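Local coordinates for protein acetyltransferase, GNAT family (Streptococcus agalactiae 2603V/R, PDB 2Q7B) that probably transfers an acetyl group from acetyl-CoA to an amino group of a substrate, at residues 44-49 with 103-108. Sequence-based numbering, arbitrary orientation.
Sequences NIEAKL and TYPKYR
Arg108 grips the Glu46 carboxylate end-on in a bidentate salt bridge that ties the C-terminal end of helix 29-46 to the loop of the GNAT fold between strand 95-103 and helix 114-128, which in GNAT relatives typically cradles the pyrophosphate of acetyl-CoA. Arg108 NH2 donates to Glu46 OE1 at 2.8 Å, nearly straight at 172°, and Arg108 NH1 to Glu46 OE2, also at 2.8 Å. Both oxygens use their syn lone pairs, and the two flat groups lie 21° apart, close to coplanar. The glutamate reaches across because CG stands anti to its own backbone N (chi1 -172°) and the chain runs on extended, while Arg108 comes from the opposite direction.

A second grip, side-on, ties the arginine back to the end of strand 95-103. Arg108 NH2 donates to Thr103 O at 2.9 Å, and Arg108 NE reaches Thr103 OG1 at 3.1 Å, with a weak additional bond from NE to the same carbonyl. With all three guanidinium nitrogens engaged, the group is fixed in rotation and held nearly in the plane of the Glu46 carboxylate; the side chain thereby bridges to Thr103 across the 3-10 segment 105-107. The neighbouring positive charge would be expected to favour an ionised carboxylate.

The interface of 101 Å² lies near the surface. Tyr41, earlier on helix 29-46, touches both Glu46 and Pro105. The proline backs the bridge: its CA sits over one guanidinium face, toward the rim, and Pro105 CG lies 3.8 Å from Glu46 OE2.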
loop_
_atom_site.group_PDB
_atom_site.type_symbol
_atom_site.label_atom_id
_atom_site.label_comp_id
_atom_site.label_asym_id
_atom_site.label_seq_id
_atom_site.Cartn_x
_atom_site.Cartn_y
_atom_site.Cartn_z
ATOM N N ASN A 44 -5.086 0.150 -10.976
ATOM C CA ASN A 44 -4.321 1.250 -11.540
ATOM C C ASN A 44 -3.371 0.977 -12.678
ATOM O O ASN A 44 -3.069 1.894 -13.435
ATOM C CB ASN A 44 -3.563 1.937 -10.419
ATOM C CG ASN A 44 -4.487 2.504 -9.357
ATOM O OD1 ASN A 44 -5.506 3.085 -9.683
ATOM N ND2 ASN A 44 -4.126 2.342 -8.078
ATOM N N ILE A 45 -2.868 -0.246 -12.777
ATOM C CA ILE A 45 -1.973 -0.605 -13.872
ATOM C C ILE A 45 -2.806 -1.215 -14.989
ATOM O O ILE A 45 -2.724 -0.795 -16.135
ATOM C CB ILE A 45 -0.848 -1.557 -13.405
ATOM C CG1 ILE A 45 0.021 -0.817 -12.369
ATOM C CG2 ILE A 45 0.002 -1.999 -14.626
ATOM C CD1 ILE A 45 1.069 -1.653 -11.735
ATOM N N GLU A 46 -3.652 -2.172 -14.628
ATOM C CA GLU A 46 -4.499 -2.851 -15.595
ATOM C C GLU A 46 -5.721 -2.032 -15.992
ATOM O O GLU A 46 -5.925 -1.802 -17.172
ATOM C CB GLU A 46 -4.933 -4.208 -15.047
ATOM C CG GLU A 46 -5.659 -5.050 -16.068
ATOM C CD GLU A 46 -6.175 -6.346 -15.513
ATOM O OE1 GLU A 46 -6.509 -6.435 -14.316
ATOM O OE2 GLU A 46 -6.283 -7.272 -16.316
ATOM N N ALA A 47 -6.518 -1.580 -15.030
ATOM C CA ALA A 47 -7.739 -0.811 -15.321
ATOM C C ALA A 47 -7.563 0.714 -15.369
ATOM O O ALA A 47 -8.503 1.408 -15.756
ATOM C CB ALA A 47 -8.835 -1.168 -14.344
ATOM N N LYS A 48 -6.408 1.252 -14.977
ATOM C CA LYS A 48 -6.170 2.701 -15.078
ATOM C C LYS A 48 -7.248 3.579 -14.391
ATOM O O LYS A 48 -7.626 4.625 -14.922
ATOM C CB LYS A 48 -6.114 3.122 -16.553
ATOM C CG LYS A 48 -5.355 2.206 -17.519
ATOM C CD LYS A 48 -3.883 2.458 -17.573
ATOM C CE LYS A 48 -3.291 1.670 -18.730
ATOM N NZ LYS A 48 -1.920 2.137 -19.075
ATOM N N LEU A 49 -7.730 3.161 -13.222
ATOM C CA LEU A 49 -8.775 3.872 -12.507
ATOM C C LEU A 49 -8.271 4.978 -11.587
ATOM O O LEU A 49 -9.067 5.762 -11.085
ATOM C CB LEU A 49 -9.593 2.894 -11.675
ATOM C CG LEU A 49 -10.280 1.760 -12.446
ATOM C CD1 LEU A 49 -10.778 0.700 -11.481
ATOM C CD2 LEU A 49 -11.409 2.288 -13.305
ATOM N N THR A 103 -7.968 -10.518 -8.817
ATOM C CA THR A 103 -7.171 -11.689 -9.153
ATOM C C THR A 103 -6.102 -11.283 -10.147
ATOM O O THR A 103 -6.353 -10.431 -10.972
ATOM C CB THR A 103 -8.018 -12.829 -9.819
ATOM O OG1 THR A 103 -8.669 -12.320 -10.980
ATOM C CG2 THR A 103 -9.075 -13.373 -8.895
ATOM N N TYR A 104 -4.908 -11.856 -10.061
ATOM C CA TYR A 104 -3.909 -11.602 -11.103
ATOM C C TYR A 104 -4.420 -12.318 -12.383
ATOM O O TYR A 104 -5.038 -13.372 -12.285
ATOM C CB TYR A 104 -2.480 -12.034 -10.704
ATOM C CG TYR A 104 -1.751 -11.034 -9.815
ATOM C CD1 TYR A 104 -1.570 -9.703 -10.216
ATOM C CD2 TYR A 104 -1.206 -11.426 -8.584
ATOM C CE1 TYR A 104 -0.895 -8.784 -9.389
ATOM C CE2 TYR A 104 -0.554 -10.524 -7.766
ATOM C CZ TYR A 104 -0.396 -9.211 -8.169
ATOM O OH TYR A 104 0.288 -8.357 -7.336
ATOM N N PRO A 105 -4.233 -11.708 -13.569
ATOM C CA PRO A 105 -4.773 -12.248 -14.831
ATOM C C PRO A 105 -4.591 -13.711 -15.140
ATOM O O PRO A 105 -5.534 -14.351 -15.618
ATOM C CB PRO A 105 -4.069 -11.402 -15.897
ATOM C CG PRO A 105 -3.875 -10.069 -15.222
ATOM C CD PRO A 105 -3.575 -10.400 -13.782
ATOM N N LYS A 106 -3.418 -14.268 -14.874
ATOM C CA LYS A 106 -3.174 -15.664 -15.265
ATOM C C LYS A 106 -4.001 -16.709 -14.494
ATOM O O LYS A 106 -4.061 -17.871 -14.901
ATOM C CB LYS A 106 -1.671 -15.997 -15.211
ATOM C CG LYS A 106 -1.024 -15.911 -13.833
ATOM C CD LYS A 106 0.397 -16.418 -13.902
ATOM C CE LYS A 106 1.170 -16.190 -12.615
ATOM N NZ LYS A 106 2.541 -16.747 -12.730
ATOM N N TYR A 107 -4.628 -16.282 -13.401
ATOM C CA TYR A 107 -5.448 -17.131 -12.537
ATOM C C TYR A 107 -6.920 -17.056 -12.894
ATOM O O TYR A 107 -7.724 -17.776 -12.328
ATOM C CB TYR A 107 -5.253 -16.727 -11.070
ATOM C CG TYR A 107 -3.810 -16.838 -10.618
ATOM C CD1 TYR A 107 -3.273 -18.056 -10.268
ATOM C CD2 TYR A 107 -2.994 -15.721 -10.527
ATOM C CE1 TYR A 107 -1.964 -18.176 -9.871
ATOM C CE2 TYR A 107 -1.667 -15.839 -10.129
ATOM C CZ TYR A 107 -1.174 -17.063 -9.792
ATOM O OH TYR A 107 0.131 -17.193 -9.383
ATOM N N ARG A 108 -7.266 -16.182 -13.844
ATOM C CA ARG A 108 -8.653 -15.991 -14.307
ATOM C C ARG A 108 -9.036 -17.019 -15.332
ATOM O O ARG A 108 -8.231 -17.386 -16.185
ATOM C CB ARG A 108 -8.811 -14.607 -14.928
ATOM C CG ARG A 108 -8.468 -13.487 -13.960
ATOM C CD ARG A 108 -8.544 -12.135 -14.613
ATOM N NE ARG A 108 -8.009 -11.067 -13.751
ATOM C CZ ARG A 108 -7.609 -9.871 -14.183
ATOM N NH1 ARG A 108 -7.661 -9.561 -15.463
ATOM N NH2 ARG A 108 -7.113 -8.980 -13.335
#